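Local coordinates for protein triacylglycerol lipase (Yarrowia lipolytica, PDB 3O0D) that probably hydrolyses the ester bonds of triacylglycerols, as a secreted, glycosylated lipase of the alpha/beta-hydrolase fold, at residues C30-G34 / E57-D61; A73-A77 / Y151-Q155; L105-D109 / T119-C123. One frame throughout, in Å; residues are numbered along the deposited sequence. Where two conformers were deposited one is given.

Interaction 1. Residues C30-G34 / E57-D61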
loop_
_atom_site.group_PDB
_atom_site.type_symbol
_atom_site.label_atom_id
_atom_site.label_comp_id
_atom_site.label_asym_id
_atom_site.label_seq_id
_atom_site.Cartn_x
_atom_site.Cartn_y
_atom_site.Cartn_z
ATOM N N CYS A 30 0.318 7.049 -14.042
ATOM C CA CYS A 30 0.713 8.091 -14.995
ATOM C C CYS A 30 2.259 8.140 -15.209
ATOM O O CYS A 30 2.701 9.057 -15.940
ATOM C CB CYS A 30 0.168 9.513 -14.623
ATOM S SG CYS A 30 -1.685 9.472 -14.623
ATOM N N VAL A 31 3.012 7.284 -14.524
ATOM C CA VAL A 31 4.460 7.185 -14.662
ATOM C C VAL A 31 4.703 5.961 -15.508
ATOM O O VAL A 31 4.249 4.847 -15.223
ATOM C CB VAL A 31 5.128 6.962 -13.303
ATOM C CG1 VAL A 31 6.672 6.941 -13.450
ATOM C CG2 VAL A 31 4.782 8.157 -12.401
ATOM N N GLY A 32 5.434 6.213 -16.559
ATOM C CA GLY A 32 5.835 5.064 -17.395
ATOM C C GLY A 32 5.770 5.420 -18.840
ATOM O O GLY A 32 5.638 6.589 -19.206
ATOM N N PRO A 33 5.862 4.382 -19.705
ATOM C CA PRO A 33 6.127 4.826 -21.045
ATOM C C PRO A 33 4.779 5.101 -21.663
ATOM O O PRO A 33 3.769 4.550 -21.247
ATOM C CB PRO A 33 6.864 3.639 -21.660
ATOM C CG PRO A 33 7.419 2.844 -20.445
ATOM C CD PRO A 33 6.233 2.974 -19.487
ATOM N N GLY A 34 4.710 6.094 -22.492
ATOM C CA GLY A 34 3.426 6.435 -23.054
ATOM C C GLY A 34 2.595 7.385 -22.206
ATOM O O GLY A 34 1.527 7.893 -22.665
ATOM N N GLU A 57 10.194 13.958 -8.568
ATOM C CA GLU A 57 10.913 13.008 -9.459
ATOM C C GLU A 57 10.013 11.836 -9.726
ATOM O O GLU A 57 9.360 11.348 -8.813
ATOM C CB GLU A 57 12.179 12.476 -8.732
ATOM C CG GLU A 57 13.087 11.690 -9.665
ATOM C CD GLU A 57 14.538 11.528 -9.146
ATOM O OE1 GLU A 57 15.085 12.438 -8.460
ATOM O OE2 GLU A 57 15.134 10.491 -9.513
ATOM N N GLU A 58 10.089 11.306 -10.962
ATOM C CA GLU A 58 9.444 10.019 -11.248
ATOM C C GLU A 58 10.569 8.941 -11.265
ATOM O O GLU A 58 11.770 9.256 -11.448
ATOM C CB GLU A 58 8.867 10.044 -12.636
ATOM C CG GLU A 58 7.848 11.050 -12.975
ATOM C CD GLU A 58 7.252 10.758 -14.359
ATOM O OE1 GLU A 58 6.322 11.481 -14.757
ATOM O OE2 GLU A 58 7.733 9.816 -15.073
ATOM N N PHE A 59 10.202 7.689 -11.060
ATOM C CA PHE A 59 11.146 6.606 -11.279
ATOM C C PHE A 59 10.422 5.436 -12.022
ATOM O O PHE A 59 9.196 5.243 -11.887
ATOM C CB PHE A 59 11.750 6.155 -9.944
ATOM C CG PHE A 59 10.721 5.756 -8.864
ATOM C CD1 PHE A 59 10.345 4.424 -8.636
ATOM C CD2 PHE A 59 10.157 6.761 -8.029
ATOM C CE1 PHE A 59 9.412 4.055 -7.616
ATOM C CE2 PHE A 59 9.176 6.393 -7.048
ATOM C CZ PHE A 59 8.849 5.078 -6.824
ATOM N N HIS A 60 11.171 4.628 -12.804
ATOM C CA HIS A 60 10.507 3.562 -13.549
ATOM C C HIS A 60 11.631 2.536 -13.806
ATOM O O HIS A 60 12.688 2.950 -14.317
ATOM C CB HIS A 60 9.914 4.154 -14.830
ATOM C CG HIS A 60 9.726 3.154 -15.932
ATOM N ND1 HIS A 60 8.550 2.453 -16.136
ATOM C CD2 HIS A 60 10.581 2.749 -16.914
ATOM C CE1 HIS A 60 8.712 1.614 -17.158
ATOM N NE2 HIS A 60 9.929 1.788 -17.651
ATOM N N ASP A 61 11.430 1.291 -13.395
ATOM C CA ASP A 61 12.386 0.209 -13.766
ATOM C C ASP A 61 11.554 -0.984 -14.271
ATOM O O ASP A 61 10.738 -1.532 -13.577
ATOM C CB ASP A 61 13.279 -0.123 -12.569
ATOM C CG ASP A 61 14.471 -1.012 -12.938
ATOM O OD1 ASP A 61 14.422 -1.604 -14.038
ATOM O OD2 ASP A 61 15.360 -1.141 -12.105
HETATM O O HOH W 1 6.373 8.815 -17.143
#
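V31, G32 and P33, in the loop that follows helix 12-27, pack against E58 and H60 on strand 53-60, the outermost strand on one side of the large sheet. The contact is van der Waals packing plus one bridging water; no direct hydrogen bond crosses it. V31 fills its buried part. Because CG1 stands anti to the backbone N (chi1 -177°), this methyl reaches the strand and touches F59 O at 3.4 Å and E58 OE2 at 3.5 Å, while CG2 faces E58 CD. A short, branched side chain suits a place this near the backbone. The E58 chain, extended beyond CG, runs antiparallel to the V31 side chain and carries OE2 to a water at 2.7 Å; that water accepts from G32 N at 2.8 Å. The other carboxylate oxygen, OE1, accepts from I37 N. G32 has a positive phi (140°), at which a CB would press on the preceding carbonyl O, so glycine fits here. Beyond it, P33 CG and CD cross the H60 ring, each 3.7 Å from H60 CE1. Were H60 replaced by an alanine, P33 would probably lose the imidazole carbon it packs on, opening a gap beside it, and S69 OG its weak hydrogen bond with ND1. The loop, pinned also by the C30-C299 disulfide, is thus fitted to the strand by shape and a shared water rather than by extending the sheet.

Interaction 2. Residues A73-A77 / Y151-Q155; sequences AVDHA and YPDYQ
Three rings, H76, Y151 and Y154, close round one methyl, V74 CG1. It sits over the centre of the Y151 face in a CH-pi contact, 4.2 Å from the centroid, lies against one face of the H76 ring toward its rim, and meets the edge of Y154 at CE2, 3.5 Å away. Valine suits this place: with CG1 anti to the backbone N (chi1 178°), one branch serves all three rings while CG2 touches Y151 CE2 at 4.1 Å. The H76 ring turns its edge to the face of Y151 in an offset edge-to-face pair, centroids 5.3 Å apart and planes at 66°; H76 CE1 leads, 3.5 Å from Y151 CE1, which lies in the imidazole plane. Y154 has Y151 CB against one face, toward the rim, and its OH meets the histidine edge in a fairly straight hydrogen bond to ND1 (2.9 Å, 158°), either group donating. Since NE2 of H76 bonds to E54 OE2, both imidazole nitrogens are held and the ring's rotation is fixed. The cluster joins the end of strand 68-75 to the type I turn Y151-Y154 between helix 127-150 and strand 155-161, with I56 and E54 of strand 53-60 alongside.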
loop_
_atom_site.group_PDB
_atom_site.type_symbol
_atom_site.label_atom_id
_atom_site.label_comp_id
_atom_site.label_asym_id
_atom_site.label_seq_id
_atom_site.Cartn_x
_atom_site.Cartn_y
_atom_site.Cartn_z
ATOM N N ALA A 73 6.489 13.347 -4.514
ATOM C CA ALA A 73 5.966 14.719 -4.693
ATOM C C ALA A 73 5.872 15.397 -3.314
ATOM O O ALA A 73 5.949 14.710 -2.287
ATOM C CB ALA A 73 4.534 14.634 -5.276
ATOM N N VAL A 74 5.707 16.734 -3.327
ATOM C CA VAL A 74 5.591 17.519 -2.062
ATOM C C VAL A 74 4.262 18.302 -2.167
ATOM O O VAL A 74 4.036 19.017 -3.142
ATOM C CB VAL A 74 6.742 18.501 -1.945
ATOM C CG1 VAL A 74 6.531 19.332 -0.627
ATOM C CG2 VAL A 74 8.062 17.702 -1.831
ATOM N N ASP A 75 3.433 18.180 -1.130
ATOM C CA ASP A 75 2.089 18.853 -1.128
ATOM C C ASP A 75 2.298 19.938 -0.012
ATOM O O ASP A 75 2.357 19.640 1.197
ATOM C CB ASP A 75 1.069 17.871 -0.703
ATOM C CG ASP A 75 -0.360 18.448 -0.746
ATOM O OD1 ASP A 75 -0.475 19.673 -0.518
ATOM O OD2 ASP A 75 -1.324 17.682 -0.976
ATOM N N HIS A 76 2.431 21.152 -0.502
ATOM C CA HIS A 76 2.596 22.344 0.345
ATOM C C HIS A 76 1.271 22.732 0.946
ATOM O O HIS A 76 1.261 23.586 1.876
ATOM C CB HIS A 76 3.104 23.465 -0.557
ATOM C CG HIS A 76 4.468 23.201 -1.113
ATOM N ND1 HIS A 76 5.592 23.140 -0.309
ATOM C CD2 HIS A 76 4.884 22.904 -2.363
ATOM C CE1 HIS A 76 6.654 22.838 -1.052
ATOM N NE2 HIS A 76 6.253 22.721 -2.307
ATOM N N ALA A 77 0.142 22.217 0.439
ATOM C CA ALA A 77 -1.167 22.566 1.105
ATOM C C ALA A 77 -1.354 21.687 2.298
ATOM O O ALA A 77 -1.799 22.133 3.368
ATOM C CB ALA A 77 -2.337 22.431 0.152
ATOM N N TYR A 151 12.228 19.739 3.687
ATOM C CA TYR A 151 10.926 19.982 4.319
ATOM C C TYR A 151 10.782 19.229 5.597
ATOM O O TYR A 151 10.055 18.239 5.709
ATOM C CB TYR A 151 9.765 19.582 3.341
ATOM C CG TYR A 151 9.863 20.385 2.079
ATOM C CD1 TYR A 151 9.384 21.694 2.065
ATOM C CD2 TYR A 151 10.392 19.865 0.897
ATOM C CE1 TYR A 151 9.488 22.500 0.964
ATOM C CE2 TYR A 151 10.475 20.704 -0.296
ATOM C CZ TYR A 151 10.002 22.015 -0.219
ATOM O OH TYR A 151 10.044 22.909 -1.307
ATOM N N PRO A 152 11.565 19.612 6.611
ATOM C CA PRO A 152 11.744 18.654 7.732
ATOM C C PRO A 152 10.568 18.525 8.677
ATOM O O PRO A 152 10.450 17.541 9.420
ATOM C CB PRO A 152 12.922 19.286 8.536
ATOM C CG PRO A 152 13.087 20.587 8.005
ATOM C CD PRO A 152 12.440 20.771 6.675
ATOM N N ASP A 153 9.625 19.478 8.575
ATOM C CA ASP A 153 8.437 19.325 9.390
ATOM C C ASP A 153 7.198 18.820 8.594
ATOM O O ASP A 153 6.142 18.674 9.154
ATOM C CB ASP A 153 8.141 20.568 10.254
ATOM C CG ASP A 153 7.641 21.749 9.519
ATOM O OD1 ASP A 153 7.435 21.704 8.291
ATOM O OD2 ASP A 153 7.457 22.799 10.222
ATOM N N TYR A 154 7.410 18.466 7.320
ATOM C CA TYR A 154 6.278 17.763 6.565
ATOM C C TYR A 154 6.133 16.304 6.960
ATOM O O TYR A 154 7.131 15.639 7.267
ATOM C CB TYR A 154 6.473 17.932 5.038
ATOM C CG TYR A 154 6.185 19.293 4.442
ATOM C CD1 TYR A 154 6.215 20.520 5.218
ATOM C CD2 TYR A 154 5.886 19.385 3.099
ATOM C CE1 TYR A 154 5.979 21.755 4.606
ATOM C CE2 TYR A 154 5.705 20.592 2.492
ATOM C CZ TYR A 154 5.676 21.789 3.253
ATOM O OH TYR A 154 5.428 22.901 2.534
ATOM N N GLN A 155 4.914 15.803 6.965
ATOM C CA GLN A 155 4.606 14.397 7.304
ATOM C C GLN A 155 4.916 13.604 6.019
ATOM O O GLN A 155 4.510 14.026 4.923
ATOM C CB GLN A 155 3.097 14.195 7.575
ATOM C CG GLN A 155 2.743 12.750 7.886
ATOM C CD GLN A 155 1.256 12.502 8.108
ATOM O OE1 GLN A 155 0.406 12.953 7.318
ATOM N NE2 GLN A 155 0.937 11.789 9.175
#

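Interaction 3. Residues L105-D109 / T119-C123; sequences LTNFD and TCDDC
N107 reaches across to the segment T119-C123 with its carboxamide. CG stands anti to the backbone N (chi1 -157°), which swings the amide from CB toward the facing segment, where CG comes to 3.7 Å from C123 O. At the tip the two branches part. OD1 accepts from D109 N at 3.0 Å, straight (169°) and in the carbonyl plane on a lone pair, which makes an Asx turn where strand 105-107 passes into the 3-10 segment; it also receives a weak hydrogen bond from T119 OG1 at 3.4 Å. ND2 lies 3.0 Å from D121 O. Asparagine suits the place because its short side chain sets an acceptor where both the turn's N-H and the threonine hydroxyl can use it.

T119 serves two sides: its OG1, set between the backbone N and the carbonyl carbon, also touches D109 CB at 3.5 Å, while CG2 leans against F108 CB, 4.2 Å away. A straight backbone bond joins the segments as well: F108 N donates to C123 O at 2.9 Å (172°). The same carbonyl takes a CA-H...O contact from N107 CA, at 3.6 Å. C120 and C123, at the two ends of a type I turn, form a disulfide in this protein, but in the given conformer of C123, one of two, the sulfurs stand apart, and the packing of its SG on F108 CB is doubtful.

Strand 105-107 pairs antiparallel with 124-126, T106 bonding to V125, and the segments described lie at the mouth of the long loop between them, which carries the N-linked glycan of N113. W200 of helix 195-206 packs on T119, C120 and C123. From the side of helix 127-150, Y133 meets the F108 ring edge-to-face, and I130 touches T106.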
loop_
_atom_site.group_PDB
_atom_site.type_symbol
_atom_site.label_atom_id
_atom_site.label_comp_id
_atom_site.label_asym_id
_atom_site.label_seq_id
_atom_site.Cartn_x
_atom_site.Cartn_y
_atom_site.Cartn_z
ATOM N N LEU A 105 10.778 -17.542 1.582
ATOM C CA LEU A 105 10.682 -16.374 2.480
ATOM C C LEU A 105 12.060 -15.978 3.043
ATOM O O LEU A 105 12.798 -16.843 3.525
ATOM C CB LEU A 105 9.634 -16.638 3.550
ATOM C CG LEU A 105 8.242 -16.416 2.905
ATOM C CD1 LEU A 105 7.532 -17.746 2.653
ATOM C CD2 LEU A 105 7.371 -15.522 3.808
ATOM N N THR A 106 12.388 -14.676 2.969
ATOM C CA THR A 106 13.717 -14.084 3.221
ATOM C C THR A 106 13.635 -13.129 4.393
ATOM O O THR A 106 12.582 -12.452 4.530
ATOM C CB THR A 106 14.064 -13.209 2.029
ATOM O OG1 THR A 106 14.139 -14.000 0.838
ATOM C CG2 THR A 106 15.376 -12.359 2.238
ATOM N N ASN A 107 14.710 -12.983 5.202
ATOM C CA ASN A 107 14.647 -12.066 6.332
ATOM C C ASN A 107 14.636 -10.643 5.853
ATOM O O ASN A 107 15.477 -10.255 5.021
ATOM C CB ASN A 107 15.795 -12.270 7.371
ATOM C CG ASN A 107 15.413 -11.732 8.767
ATOM O OD1 ASN A 107 15.325 -10.519 8.993
ATOM N ND2 ASN A 107 15.140 -12.648 9.698
ATOM N N PHE A 108 13.695 -9.824 6.370
ATOM C CA PHE A 108 13.656 -8.409 5.931
ATOM C C PHE A 108 14.944 -7.647 6.230
ATOM O O PHE A 108 15.222 -6.635 5.588
ATOM C CB PHE A 108 12.431 -7.621 6.509
ATOM C CG PHE A 108 12.187 -6.281 5.846
ATOM C CD1 PHE A 108 12.244 -6.135 4.473
ATOM C CD2 PHE A 108 11.878 -5.136 6.608
ATOM C CE1 PHE A 108 12.043 -4.872 3.860
ATOM C CE2 PHE A 108 11.671 -3.919 5.997
ATOM C CZ PHE A 108 11.762 -3.774 4.646
ATOM N N ASP A 109 15.774 -8.149 7.174
ATOM C CA ASP A 109 17.027 -7.444 7.421
ATOM C C ASP A 109 18.046 -7.565 6.265
ATOM O O ASP A 109 19.058 -6.845 6.222
ATOM C CB ASP A 109 17.635 -7.766 8.816
ATOM C CG ASP A 109 18.080 -9.218 8.953
ATOM O OD1 ASP A 109 18.427 -9.828 7.916
ATOM O OD2 ASP A 109 18.087 -9.750 10.115
ATOM N N THR A 119 14.872 -5.712 12.853
ATOM C CA THR A 119 13.746 -6.660 12.747
ATOM C C THR A 119 13.788 -7.808 13.773
ATOM O O THR A 119 14.813 -8.085 14.372
ATOM C CB THR A 119 13.736 -7.318 11.350
ATOM O OG1 THR A 119 15.032 -7.874 11.099
ATOM C CG2 THR A 119 13.491 -6.322 10.334
ATOM N N CYS A 120 12.677 -8.499 13.943
ATOM C CA CYS A 120 12.646 -9.717 14.750
ATOM C C CYS A 120 13.392 -10.871 14.009
ATOM O O CYS A 120 13.480 -10.889 12.784
ATOM C CB CYS A 120 11.195 -10.041 15.103
ATOM S SG CYS A 120 10.159 -10.779 13.844
ATOM N N ASP A 121 13.973 -11.832 14.721
ATOM C CA ASP A 121 14.687 -12.882 13.970
ATOM C C ASP A 121 13.763 -13.701 13.052
ATOM O O ASP A 121 14.219 -14.212 12.040
ATOM C CB ASP A 121 15.503 -13.829 14.876
ATOM C CG ASP A 121 16.180 -13.121 16.041
ATOM O OD1 ASP A 121 16.624 -11.922 15.919
ATOM O OD2 ASP A 121 16.283 -13.815 17.101
ATOM N N ASP A 122 12.471 -13.785 13.365
ATOM C CA ASP A 122 11.568 -14.543 12.518
ATOM C C ASP A 122 10.685 -13.588 11.596
ATOM O O ASP A 122 9.550 -13.878 11.300
ATOM C CB ASP A 122 10.755 -15.502 13.364
ATOM C CG ASP A 122 9.993 -16.525 12.535
ATOM O OD1 ASP A 122 10.478 -16.956 11.428
ATOM O OD2 ASP A 122 8.878 -16.875 13.006
ATOM N N CYS A 123 11.288 -12.511 11.122
ATOM C CA CYS A 123 10.615 -11.479 10.288
ATOM C C CYS A 123 10.900 -11.750 8.810
ATOM O O CYS A 123 11.766 -11.083 8.201
ATOM C CB CYS A 123 11.115 -10.075 10.691
ATOM S SG CYS A 123 10.523 -8.662 9.717
#

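All three contacts are partly buried and lie toward the periphery of the chain: each has a buried side chain or two (V31 in interaction 1, V74 in 2, F108 and T119 in 3) and a more exposed rim. Interactions 1 and 2 serve the same end of the large sheet, on the neighbouring strands 53-60 and 68-75, yet do not touch. Interaction 3 stands well away, about 30 Å from interaction 1 between centres, on the small two-stranded sheet. Chemistry follows place. Interaction 1 sets a loop against an edge strand through van der Waals packing and a bridging water; interaction 2 joins a strand end to a turn with aromatic rings; interaction 3 shapes a loop mouth mostly with backbone and amide groups.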